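Local coordinates for Carboxylesterase/phospholipase family protein (Francisella tularensis subsp. tularensis, PDB 4F21), which probably hydrolyses carboxylic esters, as a serine hydrolase of the carboxylesterase/phospholipase family with the alpha/beta-hydrolase fold, at residues Asp194-Glu199 with Met224-Cys229; Met161-Tyr166 with Leu187-Thr192; Cys39-His44 with Ile70-Asp75; Ile145-Ala150 with Thr165-Trp170. All blocks are in the same frame, centred on the assembly; numbering follows the deposited sequence.

Contact 1. Residues Asp194-Glu199 with Met224-Cys229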
loop_
_atom_site.group_PDB
_atom_site.type_symbol
_atom_site.label_atom_id
_atom_site.label_comp_id
_atom_site.label_asym_id
_atom_site.label_seq_id
_atom_site.Cartn_x
_atom_site.Cartn_y
_atom_site.Cartn_z
ATOM N N ASP A 194 6.417 -15.497 6.911
ATOM C CA ASP A 194 7.263 -14.585 6.155
ATOM C C ASP A 194 8.624 -14.458 6.827
ATOM O O ASP A 194 8.714 -14.065 7.990
ATOM C CB ASP A 194 6.601 -13.210 6.052
ATOM C CG ASP A 194 7.140 -12.387 4.895
ATOM O OD1 ASP A 194 8.257 -12.681 4.421
ATOM O OD2 ASP A 194 6.444 -11.445 4.459
ATOM N N GLN A 195 9.679 -14.801 6.092
ATOM C CA GLN A 195 11.044 -14.703 6.597
ATOM C C GLN A 195 11.782 -13.577 5.894
ATOM O O GLN A 195 12.956 -13.323 6.160
ATOM C CB GLN A 195 11.793 -16.022 6.397
ATOM C CG GLN A 195 11.386 -17.136 7.356
ATOM C CD GLN A 195 12.074 -18.458 7.041
ATOM O OE1 GLN A 195 12.479 -18.701 5.903
ATOM N NE2 GLN A 195 12.210 -19.316 8.051
ATOM N N VAL A 196 11.086 -12.922 4.973
ATOM C CA VAL A 196 11.609 -11.745 4.293
ATOM C C VAL A 196 11.135 -10.493 5.030
ATOM O O VAL A 196 11.898 -9.549 5.247
ATOM C CB VAL A 196 11.145 -11.705 2.811
ATOM C CG1 VAL A 196 11.147 -10.281 2.272
ATOM C CG2 VAL A 196 12.010 -12.620 1.946
ATOM N N LEU A 197 9.869 -10.510 5.432
ATOM C CA LEU A 197 9.261 -9.399 6.147
ATOM C C LEU A 197 8.356 -9.972 7.237
ATOM O O LEU A 197 7.154 -10.129 7.029
ATOM C CB LEU A 197 8.462 -8.537 5.165
ATOM C CG LEU A 197 8.243 -7.048 5.442
ATOM C CD1 LEU A 197 9.206 -6.529 6.491
ATOM C CD2 LEU A 197 8.404 -6.265 4.149
ATOM N N PRO A 198 8.943 -10.298 8.405
ATOM C CA PRO A 198 8.284 -11.006 9.514
ATOM C C PRO A 198 6.956 -10.384 9.949
ATOM O O PRO A 198 6.723 -9.199 9.717
ATOM C CB PRO A 198 9.318 -10.919 10.640
ATOM C CG PRO A 198 10.624 -10.837 9.932
ATOM C CD PRO A 198 10.351 -9.995 8.714
ATOM N N GLU A 199 6.108 -11.186 10.590
ATOM C CA GLU A 199 4.735 -10.791 10.902
ATOM C C GLU A 199 4.622 -9.671 11.937
ATOM O O GLU A 199 3.716 -8.834 11.860
ATOM C CB GLU A 199 3.920 -12.007 11.358
ATOM C CG GLU A 199 2.424 -11.742 11.433
ATOM C CD GLU A 199 1.662 -12.818 12.177
ATOM O OE1 GLU A 199 0.459 -12.613 12.441
ATOM O OE2 GLU A 199 2.263 -13.865 12.498
ATOM N N MET A 224 1.331 -18.867 5.052
ATOM C CA MET A 224 1.746 -17.986 3.971
ATOM C C MET A 224 3.033 -17.248 4.321
ATOM O O MET A 224 3.226 -16.806 5.457
ATOM C CB MET A 224 0.646 -16.981 3.631
ATOM C CG MET A 224 0.837 -16.315 2.285
ATOM S SD MET A 224 -0.408 -15.075 1.926
ATOM C CE MET A 224 0.106 -13.762 3.023
ATOM N N GLN A 225 3.913 -17.110 3.335
ATOM C CA GLN A 225 5.166 -16.391 3.521
ATOM C C GLN A 225 5.092 -15.010 2.878
ATOM O O GLN A 225 4.144 -14.260 3.106
ATOM C CB GLN A 225 6.333 -17.185 2.931
ATOM C CG GLN A 225 6.375 -18.641 3.364
ATOM C CD GLN A 225 7.789 -19.167 3.507
ATOM O OE1 GLN A 225 8.307 -19.841 2.615
ATOM N NE2 GLN A 225 8.423 -18.862 4.633
ATOM N N HIS A 226 6.097 -14.681 2.072
ATOM C CA HIS A 226 6.129 -13.402 1.374
ATOM C C HIS A 226 5.453 -13.519 0.012
ATOM O O HIS A 226 6.120 -13.613 -1.017
ATOM C CB HIS A 226 7.570 -12.918 1.205
ATOM C CG HIS A 226 7.687 -11.449 0.943
ATOM N ND1 HIS A 226 7.222 -10.495 1.823
ATOM C CD2 HIS A 226 8.216 -10.769 -0.102
ATOM C CE1 HIS A 226 7.460 -9.292 1.332
ATOM N NE2 HIS A 226 8.061 -9.430 0.164
ATOM N N SER A 227 4.123 -13.516 0.016
ATOM C CA SER A 227 3.355 -13.661 -1.212
ATOM C C SER A 227 1.902 -13.237 -1.022
ATOM O O SER A 227 1.546 -12.647 -0.006
ATOM C CB SER A 227 3.408 -15.115 -1.685
ATOM O OG SER A 227 2.941 -16.000 -0.678
ATOM N N VAL A 228 1.069 -13.545 -2.011
ATOM C CA VAL A 228 -0.365 -13.304 -1.925
ATOM C C VAL A 228 -1.110 -14.586 -2.264
ATOM O O VAL A 228 -0.898 -15.166 -3.330
ATOM C CB VAL A 228 -0.807 -12.186 -2.900
ATOM C CG1 VAL A 228 -2.318 -12.094 -2.980
ATOM C CG2 VAL A 228 -0.212 -10.845 -2.487
ATOM N N CYS A 229 -1.981 -15.023 -1.358
ATOM C CA CYS A 229 -2.734 -16.259 -1.544
ATOM C C CYS A 229 -4.151 -16.012 -2.061
ATOM O O CYS A 229 -4.535 -14.883 -2.371
ATOM C CB CYS A 229 -2.775 -17.065 -0.250
ATOM S SG CYS A 229 -3.682 -16.257 1.073
#

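Contact 2. Residues Met161-Tyr166 with Leu187-Thr192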
loop_
_atom_site.group_PDB
_atom_site.type_symbol
_atom_site.label_atom_id
_atom_site.label_comp_id
_atom_site.label_asym_id
_atom_site.label_seq_id
_atom_site.Cartn_x
_atom_site.Cartn_y
_atom_site.Cartn_z
ATOM N N MET A 161 -4.422 -0.476 1.202
ATOM C CA MET A 161 -4.303 -1.927 1.318
ATOM C C MET A 161 -2.854 -2.379 1.492
ATOM O O MET A 161 -2.172 -2.736 0.529
ATOM C CB MET A 161 -4.975 -2.640 0.141
ATOM C CG MET A 161 -6.494 -2.540 0.159
ATOM S SD MET A 161 -7.314 -3.722 -0.932
ATOM C CE MET A 161 -6.907 -3.063 -2.544
ATOM N N ALA A 162 -2.396 -2.354 2.738
ATOM C CA ALA A 162 -1.040 -2.760 3.066
ATOM C C ALA A 162 -0.923 -4.279 3.038
ATOM O O ALA A 162 -1.665 -4.981 3.724
ATOM C CB ALA A 162 -0.637 -2.217 4.429
ATOM N N LEU A 163 0.011 -4.776 2.234
ATOM C CA LEU A 163 0.197 -6.208 2.048
ATOM C C LEU A 163 1.662 -6.569 2.238
ATOM O O LEU A 163 2.506 -6.198 1.422
ATOM C CB LEU A 163 -0.247 -6.621 0.643
ATOM C CG LEU A 163 -1.649 -6.211 0.189
ATOM C CD1 LEU A 163 -1.675 -5.995 -1.314
ATOM C CD2 LEU A 163 -2.662 -7.263 0.584
ATOM N N SER A 164 1.951 -7.285 3.322
ATOM C CA SER A 164 3.296 -7.775 3.611
ATOM C C SER A 164 4.308 -6.642 3.737
ATOM O O SER A 164 5.429 -6.754 3.248
ATOM C CB SER A 164 3.746 -8.755 2.530
ATOM O OG SER A 164 2.707 -9.667 2.232
ATOM N N THR A 165 3.911 -5.562 4.404
ATOM C CA THR A 165 4.741 -4.365 4.466
ATOM C C THR A 165 4.936 -3.812 5.879
ATOM O O THR A 165 3.980 -3.654 6.641
ATOM C CB THR A 165 4.164 -3.247 3.582
ATOM O OG1 THR A 165 4.069 -3.706 2.229
ATOM C CG2 THR A 165 5.062 -2.039 3.629
ATOM N N TYR A 166 6.187 -3.512 6.210
ATOM C CA TYR A 166 6.533 -2.914 7.492
ATOM C C TYR A 166 6.425 -1.390 7.430
ATOM O O TYR A 166 6.115 -0.827 6.383
ATOM C CB TYR A 166 7.938 -3.347 7.930
ATOM C CG TYR A 166 9.081 -2.780 7.106
ATOM C CD1 TYR A 166 9.027 -2.743 5.718
ATOM C CD2 TYR A 166 10.219 -2.283 7.725
ATOM C CE1 TYR A 166 10.072 -2.224 4.977
ATOM C CE2 TYR A 166 11.266 -1.765 6.993
ATOM C CZ TYR A 166 11.190 -1.737 5.620
ATOM O OH TYR A 166 12.237 -1.215 4.893
ATOM N N LEU A 187 -6.849 -1.687 5.062
ATOM C CA LEU A 187 -6.739 -3.135 5.153
ATOM C C LEU A 187 -5.281 -3.540 5.229
ATOM O O LEU A 187 -4.508 -3.286 4.308
ATOM C CB LEU A 187 -7.395 -3.812 3.951
ATOM C CG LEU A 187 -7.205 -5.331 3.868
ATOM C CD1 LEU A 187 -7.875 -6.032 5.042
ATOM C CD2 LEU A 187 -7.724 -5.876 2.546
ATOM N N VAL A 188 -4.910 -4.170 6.336
ATOM C CA VAL A 188 -3.571 -4.711 6.492
ATOM C C VAL A 188 -3.630 -6.222 6.338
ATOM O O VAL A 188 -4.454 -6.883 6.967
ATOM C CB VAL A 188 -2.985 -4.371 7.874
ATOM C CG1 VAL A 188 -1.526 -4.788 7.949
ATOM C CG2 VAL A 188 -3.130 -2.889 8.157
ATOM N N CYS A 189 -2.766 -6.764 5.486
ATOM C CA CYS A 189 -2.640 -8.209 5.329
ATOM C C CYS A 189 -1.178 -8.602 5.502
ATOM O O CYS A 189 -0.286 -7.834 5.146
ATOM C CB CYS A 189 -3.145 -8.656 3.955
ATOM S SG CYS A 189 -4.897 -8.325 3.626
ATOM N N HIS A 190 -0.928 -9.786 6.053
ATOM C CA HIS A 190 0.449 -10.225 6.280
ATOM C C HIS A 190 0.594 -11.736 6.472
ATOM O O HIS A 190 -0.270 -12.389 7.055
ATOM C CB HIS A 190 1.059 -9.486 7.476
ATOM C CG HIS A 190 2.531 -9.247 7.345
ATOM N ND1 HIS A 190 3.071 -7.987 7.201
ATOM C CD2 HIS A 190 3.575 -10.109 7.317
ATOM C CE1 HIS A 190 4.385 -8.081 7.101
ATOM N NE2 HIS A 190 4.716 -9.359 7.167
ATOM N N GLY A 191 1.703 -12.283 5.986
ATOM C CA GLY A 191 1.966 -13.707 6.086
ATOM C C GLY A 191 2.610 -14.093 7.400
ATOM O O GLY A 191 3.432 -13.355 7.943
ATOM N N THR A 192 2.234 -15.261 7.905
ATOM C CA THR A 192 2.729 -15.750 9.187
ATOM C C THR A 192 4.151 -16.302 9.086
ATOM O O THR A 192 4.984 -16.058 9.961
ATOM C CB THR A 192 1.784 -16.821 9.769
ATOM O OG1 THR A 192 0.561 -16.197 10.179
ATOM C CG2 THR A 192 2.412 -17.511 10.968
HETATM O O HOH W 1 1.662 -5.941 5.927
#

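Contact 3. Residues Cys39-His44 with Ile70-Asp75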
loop_
_atom_site.group_PDB
_atom_site.type_symbol
_atom_site.label_atom_id
_atom_site.label_comp_id
_atom_site.label_asym_id
_atom_site.label_seq_id
_atom_site.Cartn_x
_atom_site.Cartn_y
_atom_site.Cartn_z
ATOM N N CYS A 39 -11.156 4.075 -8.699
ATOM C CA CYS A 39 -9.774 3.858 -9.124
ATOM C C CYS A 39 -8.913 3.190 -8.052
ATOM O O CYS A 39 -9.002 3.517 -6.871
ATOM C CB CYS A 39 -9.133 5.176 -9.571
ATOM S SG CYS A 39 -7.451 5.020 -10.224
ATOM N N VAL A 40 -8.084 2.243 -8.473
ATOM C CA VAL A 40 -7.176 1.574 -7.551
ATOM C C VAL A 40 -5.734 1.711 -8.021
ATOM O O VAL A 40 -5.353 1.184 -9.069
ATOM C CB VAL A 40 -7.512 0.078 -7.373
ATOM C CG1 VAL A 40 -6.750 -0.495 -6.180
ATOM C CG2 VAL A 40 -9.002 -0.112 -7.181
ATOM N N ILE A 41 -4.940 2.437 -7.241
ATOM C CA ILE A 41 -3.524 2.575 -7.519
ATOM C C ILE A 41 -2.766 1.457 -6.812
ATOM O O ILE A 41 -2.642 1.460 -5.587
ATOM C CB ILE A 41 -3.003 3.953 -7.083
ATOM C CG1 ILE A 41 -3.836 5.053 -7.743
ATOM C CG2 ILE A 41 -1.532 4.109 -7.436
ATOM C CD1 ILE A 41 -3.353 6.453 -7.454
ATOM N N TRP A 42 -2.287 0.493 -7.598
ATOM C CA TRP A 42 -1.579 -0.677 -7.082
ATOM C C TRP A 42 -0.071 -0.537 -7.276
ATOM O O TRP A 42 0.420 -0.507 -8.407
ATOM C CB TRP A 42 -2.074 -1.949 -7.779
ATOM C CG TRP A 42 -1.641 -3.218 -7.103
ATOM C CD1 TRP A 42 -0.436 -3.845 -7.231
ATOM C CD2 TRP A 42 -2.415 -4.018 -6.198
ATOM N NE1 TRP A 42 -0.409 -4.981 -6.457
ATOM C CE2 TRP A 42 -1.612 -5.110 -5.816
ATOM C CE3 TRP A 42 -3.709 -3.915 -5.674
ATOM C CZ2 TRP A 42 -2.057 -6.091 -4.931
ATOM C CZ3 TRP A 42 -4.149 -4.891 -4.795
ATOM C CH2 TRP A 42 -3.326 -5.964 -4.434
ATOM N N LEU A 43 0.659 -0.465 -6.167
ATOM C CA LEU A 43 2.105 -0.263 -6.204
ATOM C C LEU A 43 2.879 -1.551 -5.927
ATOM O O LEU A 43 2.451 -2.389 -5.132
ATOM C CB LEU A 43 2.517 0.808 -5.188
ATOM C CG LEU A 43 1.741 2.128 -5.195
ATOM C CD1 LEU A 43 2.283 3.072 -4.130
ATOM C CD2 LEU A 43 1.782 2.780 -6.571
ATOM N N HIS A 44 4.021 -1.702 -6.591
ATOM C CA HIS A 44 4.924 -2.817 -6.320
ATOM C C HIS A 44 6.377 -2.383 -6.495
ATOM O O HIS A 44 6.675 -1.515 -7.313
ATOM C CB HIS A 44 4.589 -4.041 -7.190
ATOM C CG HIS A 44 4.901 -3.869 -8.645
ATOM N ND1 HIS A 44 3.919 -3.749 -9.607
ATOM C CD2 HIS A 44 6.082 -3.820 -9.308
ATOM C CE1 HIS A 44 4.482 -3.619 -10.795
ATOM N NE2 HIS A 44 5.793 -3.658 -10.642
ATOM N N ILE A 70 -4.622 1.449 -11.893
ATOM C CA ILE A 70 -3.336 2.092 -12.152
ATOM C C ILE A 70 -2.173 1.261 -11.611
ATOM O O ILE A 70 -2.053 1.075 -10.403
ATOM C CB ILE A 70 -3.276 3.487 -11.508
ATOM C CG1 ILE A 70 -4.404 4.364 -12.045
ATOM C CG2 ILE A 70 -1.927 4.144 -11.767
ATOM C CD1 ILE A 70 -4.356 4.549 -13.541
ATOM N N PHE A 71 -1.324 0.768 -12.511
ATOM C CA PHE A 71 -0.144 -0.012 -12.140
ATOM C C PHE A 71 1.149 0.703 -12.525
ATOM O O PHE A 71 1.716 0.423 -13.582
ATOM C CB PHE A 71 -0.159 -1.376 -12.834
ATOM C CG PHE A 71 -1.124 -2.357 -12.240
ATOM C CD1 PHE A 71 -0.755 -3.144 -11.164
ATOM C CD2 PHE A 71 -2.393 -2.507 -12.771
ATOM C CE1 PHE A 71 -1.637 -4.053 -10.618
ATOM C CE2 PHE A 71 -3.282 -3.414 -12.230
ATOM C CZ PHE A 71 -2.904 -4.188 -11.151
ATOM N N PRO A 72 1.627 1.621 -11.670
ATOM C CA PRO A 72 2.880 2.337 -11.943
ATOM C C PRO A 72 4.074 1.391 -12.024
ATOM O O PRO A 72 4.120 0.404 -11.286
ATOM C CB PRO A 72 3.025 3.264 -10.735
ATOM C CG PRO A 72 1.647 3.400 -10.189
ATOM C CD PRO A 72 0.995 2.077 -10.422
ATOM N N HIS A 73 5.021 1.683 -12.912
ATOM C CA HIS A 73 6.220 0.862 -13.047
ATOM C C HIS A 73 7.125 1.031 -11.831
ATOM O O HIS A 73 7.099 2.067 -11.167
ATOM C CB HIS A 73 6.976 1.194 -14.337
ATOM C CG HIS A 73 6.328 0.654 -15.575
ATOM N ND1 HIS A 73 4.960 0.566 -15.723
ATOM C CD2 HIS A 73 6.862 0.177 -16.723
ATOM C CE1 HIS A 73 4.680 0.057 -16.910
ATOM N NE2 HIS A 73 5.815 -0.188 -17.537
ATOM N N ALA A 74 7.938 0.013 -11.559
ATOM C CA ALA A 74 8.702 -0.076 -10.312
ATOM C C ALA A 74 9.700 1.059 -10.063
ATOM O O ALA A 74 10.318 1.118 -9.001
ATOM C CB ALA A 74 9.406 -1.427 -10.219
ATOM N N ASP A 75 9.857 1.955 -11.033
ATOM C CA ASP A 75 10.753 3.093 -10.870
ATOM C C ASP A 75 10.171 4.076 -9.859
ATOM O O ASP A 75 10.893 4.887 -9.278
ATOM C CB ASP A 75 10.992 3.790 -12.208
ATOM C CG ASP A 75 10.939 2.833 -13.381
ATOM O OD1 ASP A 75 11.158 1.621 -13.168
ATOM O OD2 ASP A 75 10.678 3.289 -14.514
HETATM O O HOH W 2 2.087 -1.751 -9.915
#

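Contact 4. Residues Ile145-Ala150 with Thr165-Trp170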
loop_
_atom_site.group_PDB
_atom_site.type_symbol
_atom_site.label_atom_id
_atom_site.label_comp_id
_atom_site.label_asym_id
_atom_site.label_seq_id
_atom_site.Cartn_x
_atom_site.Cartn_y
_atom_site.Cartn_z
ATOM N N ILE A 145 4.722 3.131 0.483
ATOM C CA ILE A 145 4.396 4.370 -0.220
ATOM C C ILE A 145 2.886 4.578 -0.371
ATOM O O ILE A 145 2.440 5.591 -0.908
ATOM C CB ILE A 145 5.082 4.411 -1.606
ATOM C CG1 ILE A 145 6.472 3.781 -1.527
ATOM C CG2 ILE A 145 5.201 5.839 -2.121
ATOM C CD1 ILE A 145 7.459 4.571 -0.689
ATOM N N ALA A 146 2.100 3.619 0.109
ATOM C CA ALA A 146 0.646 3.730 0.036
ATOM C C ALA A 146 0.072 4.273 1.337
ATOM O O ALA A 146 -0.781 5.165 1.334
ATOM C CB ALA A 146 0.029 2.385 -0.294
ATOM N N THR A 147 0.546 3.721 2.449
ATOM C CA THR A 147 0.087 4.130 3.768
ATOM C C THR A 147 0.547 5.549 4.070
ATOM O O THR A 147 -0.279 6.460 4.184
ATOM C CB THR A 147 0.581 3.155 4.860
ATOM O OG1 THR A 147 -0.019 1.869 4.655
ATOM C CG2 THR A 147 0.205 3.653 6.238
ATOM N N TYR A 148 1.867 5.726 4.167
ATOM C CA TYR A 148 2.491 7.026 4.440
ATOM C C TYR A 148 1.928 8.154 3.592
ATOM O O TYR A 148 1.727 9.263 4.082
ATOM C CB TYR A 148 4.005 6.956 4.222
ATOM C CG TYR A 148 4.796 6.513 5.432
ATOM C CD1 TYR A 148 4.388 6.845 6.717
ATOM C CD2 TYR A 148 5.955 5.763 5.286
ATOM C CE1 TYR A 148 5.112 6.439 7.821
ATOM C CE2 TYR A 148 6.682 5.356 6.379
ATOM C CZ TYR A 148 6.259 5.695 7.644
ATOM O OH TYR A 148 6.988 5.283 8.733
ATOM N N THR A 149 1.688 7.868 2.317
ATOM C CA THR A 149 1.087 8.843 1.419
ATOM C C THR A 149 -0.294 9.257 1.917
ATOM O O THR A 149 -0.546 10.437 2.173
ATOM C CB THR A 149 0.956 8.285 -0.011
ATOM O OG1 THR A 149 2.261 8.032 -0.547
ATOM C CG2 THR A 149 0.221 9.274 -0.906
ATOM N N ALA A 150 -1.173 8.272 2.079
ATOM C CA ALA A 150 -2.566 8.539 2.419
ATOM C C ALA A 150 -2.715 9.259 3.756
ATOM O O ALA A 150 -3.591 10.108 3.916
ATOM C CB ALA A 150 -3.371 7.252 2.407
ATOM N N THR A 165 3.911 -5.562 4.404
ATOM C CA THR A 165 4.741 -4.365 4.466
ATOM C C THR A 165 4.936 -3.812 5.879
ATOM O O THR A 165 3.980 -3.654 6.641
ATOM C CB THR A 165 4.164 -3.247 3.582
ATOM O OG1 THR A 165 4.069 -3.706 2.229
ATOM C CG2 THR A 165 5.062 -2.039 3.629
ATOM N N TYR A 166 6.187 -3.512 6.210
ATOM C CA TYR A 166 6.533 -2.914 7.492
ATOM C C TYR A 166 6.425 -1.390 7.430
ATOM O O TYR A 166 6.115 -0.827 6.383
ATOM C CB TYR A 166 7.938 -3.347 7.930
ATOM C CG TYR A 166 9.081 -2.780 7.106
ATOM C CD1 TYR A 166 9.027 -2.743 5.718
ATOM C CD2 TYR A 166 10.219 -2.283 7.725
ATOM C CE1 TYR A 166 10.072 -2.224 4.977
ATOM C CE2 TYR A 166 11.266 -1.765 6.993
ATOM C CZ TYR A 166 11.190 -1.737 5.620
ATOM O OH TYR A 166 12.237 -1.215 4.893
ATOM N N LEU A 167 6.682 -0.727 8.553
ATOM C CA LEU A 167 6.547 0.723 8.629
ATOM C C LEU A 167 7.871 1.382 9.011
ATOM O O LEU A 167 8.121 1.635 10.188
ATOM C CB LEU A 167 5.459 1.091 9.638
ATOM C CG LEU A 167 4.632 2.348 9.370
ATOM C CD1 LEU A 167 4.131 2.363 7.937
ATOM C CD2 LEU A 167 3.462 2.423 10.336
ATOM N N PRO A 168 8.726 1.663 8.011
ATOM C CA PRO A 168 10.062 2.225 8.235
ATOM C C PRO A 168 10.026 3.733 8.437
ATOM O O PRO A 168 9.043 4.374 8.067
ATOM C CB PRO A 168 10.782 1.909 6.926
ATOM C CG PRO A 168 9.711 1.991 5.912
ATOM C CD PRO A 168 8.464 1.447 6.578
ATOM N N ALA A 169 11.096 4.278 9.012
ATOM C CA ALA A 169 11.230 5.718 9.230
ATOM C C ALA A 169 10.005 6.322 9.908
ATOM O O ALA A 169 9.602 7.443 9.598
ATOM C CB ALA A 169 11.521 6.434 7.916
ATOM N N TRP A 170 9.417 5.567 10.833
ATOM C CA TRP A 170 8.224 6.007 11.547
ATOM C C TRP A 170 8.477 7.305 12.312
ATOM O O TRP A 170 7.559 8.091 12.525
ATOM C CB TRP A 170 7.721 4.902 12.483
ATOM C CG TRP A 170 6.560 5.305 13.351
ATOM C CD1 TRP A 170 6.584 5.525 14.698
ATOM C CD2 TRP A 170 5.209 5.536 12.931
ATOM N NE1 TRP A 170 5.333 5.876 15.141
ATOM C CE2 TRP A 170 4.471 5.891 14.077
ATOM C CE3 TRP A 170 4.554 5.477 11.699
ATOM C CZ2 TRP A 170 3.112 6.184 14.028
ATOM C CZ3 TRP A 170 3.204 5.765 11.653
ATOM C CH2 TRP A 170 2.497 6.114 12.809
#

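Contact 1. Residues Asp194-Glu199 with Met224-Cys229
Two backbone amides grip OD1 of D194 while the other carboxylate oxygen reaches across to H226, so a single side chain both shapes its own loop and holds the partner. V196 N approaches D194 OD1 on its anti side at 2.9 Å, and L197 N comes from the same face of the carboxylate but from well above the plane; the two bonds make an Asx turn and the wider Asx motif. Held in this way, the carboxylate presents the syn side of D194 OD2 to H226 ND1 at 2.9 Å, with an N-H...O angle of 160°. The oxygen lies close to the imidazole plane, although carboxylate and ring are turned 46° against each other. With CG of H226 anti to the backbone N (chi1 -160°), the ring is brought against V196, whose CG1 sits squarely over one face, 3.7 Å from the H226 ring centroid, as a CH-pi contact. CB of L197 approaches the ring obliquely, 4.0 Å from H226 CE1. The imidazole is therefore fixed by a polar bond at its edge and a methyl over its face. Its far nitrogen, NE2, is hydrogen-bonded to S140 OG, and Q225 NE2 ties the neighbouring turn to D193 O. The S140-H226-D194 chain has the geometry of the Ser-His-Asp charge relay of alpha/beta hydrolases, consistent with a catalytic triad.

Contact 2. Residues Met161-Tyr166 with Leu187-Thr192
S164 N and C189 O meet across the C-terminal ends of two parallel strands, 2.9 Å apart and almost straight at 176°. One step back, C189 N donates to A162 O at 2.7 Å, while the bond from A162 N to L187 O is weak and bent. Side chains follow the same register: on one face M161 CG rests against L187 CB, and L163, its CG anti to the carbonyl carbon (chi1 -53°), brings CD2 to 3.7 Å from C189 CB, whereas A162 and V188 turn to the other face. Past the last beta bridge, S164 CA lies over one face of the H190 imidazole, 3.8 Å from its centroid and offset toward the rim. A water sets this corner, accepting from T165 N at 2.7 Å, donating to C189 O and lying 2.8 Å from H190 ND1. Farther out, H190 NE2 is hydrogen-bonded to L197 O, which restrains the ring's rotation, and T165 OG1 reaches S140 O. Strand 159-163 lies between 134-139 and 186-191, the latter beside the outermost strand 216-221; helix 170-173 joins the pair as a beta-alpha-beta unit, helix 230-243 covers the M161, L163, L187 and C189 face, and helix 199-210 packs on A162 and V188.

Contact 3. Residues Cys39-His44 with Ile70-Asp75
W42 meets F71 where two parallel strands begin to part. CB of W42 lies 3.6 Å from F71 CE1. With CG anti to the backbone N (chi1 -167°), the indole then runs beside the phenyl ring, and both side chains point the same way. W42 CG and CD1 stay against the same F71 CE1, but the six-membered ring leads on past it: F53 meets the indole, and CH2 at its far end packs on L163 CD1 of strand 159-163. The five-membered ring and the phenyl are inclined at 43°, an oblique pairing with centroids 5.3 Å apart.

Between the two strands, two bonds join the backbones. I70 N donates to V40 O at an almost straight 174°, and W42 N donates to I70 O at 2.9 Å. I41 and I70 lie side by side on the opposite face from W42, with C39 SG touching I70 CG1 at 3.6 Å. The strands then diverge. P72 has no amide hydrogen to continue the ladder; its CD sits 3.3 Å from W42 O, and its CG rests on L43 CD2. Water enters here, donating to W42 O at 2.6 Å and, over a longer 3.3 Å, to P72 O. H44 CD2 lies 4.2 Å from A74 CB, and the imidazole approaches P72 O obliquely. Helix 111-126 covers the face of C39, L43, I70 and P72.

The chemistry is thus divided: aromatic rings on the W42 face, sulfur and aliphatic groups on the other, with V40 O, I70 N, I70 O and W42 N in direct bonds and W42 O given to water, P72 O only distantly.

Contact 4. Residues Ile145-Ala150 with Thr165-Trp170
Y148 extends from helix 144-150 to an irregular loop whose backbone runs well away from the helix, the closest CA atoms, of Y148 and L167, being 8.6 Å apart. The loop leads from strand 159-163 to helix 170-173, and A169 occupies the N-cap position of that helix. Only side chains of the helix bridge the gap, chiefly the Y148 ring. Y148 OH is modelled only 2.3 Å from P168 O, which lies at the ring edge and in plane, too short for the hydrogen-bond length to be trusted. In the alpha/beta-hydrolase fold this places the phenol at a crossover connection, between the helix that precedes strand 159-163 and the loop that leaves it. L167 CD1 covers one face of the Y148 phenol, 4.2 Å from its centroid and 20° off the normal, as a CH-pi contact. Around the rim, Y148 CE2 meets P168 CD at 4.3 Å, and Y148 CE1 meets W170 CE3 at 4.0 Å. The indole is set there with CG anti to its own amide nitrogen (chi1 175°), and it receives the phenol oxygen at its edge. F173 of the following helix stacks on the Y148 ring, while T147 CG2 touches L167 CD1 more loosely.

From the N terminus, contact 3 comes first, closing the excursion between strands 38-44 and 67-72 in one half of the sheet. Contact 4 follows, bringing helix 144-150 against the loop beyond strand 159-163. Contact 2 opens before contact 4 has closed, and the two share T165 and Y166; it pairs strands 159-163 and 186-191. Contact 1 comes last, in series with the others, joining the loops after strands 186-191 and 216-221. No contact nests inside another. The W42 indole of contact 3 reaches contact 2 through M161, and L43 packs on I145 of contact 4. L197 of contact 1 touches both contacts 2 and 4, linking the triad-like loops to the sheet.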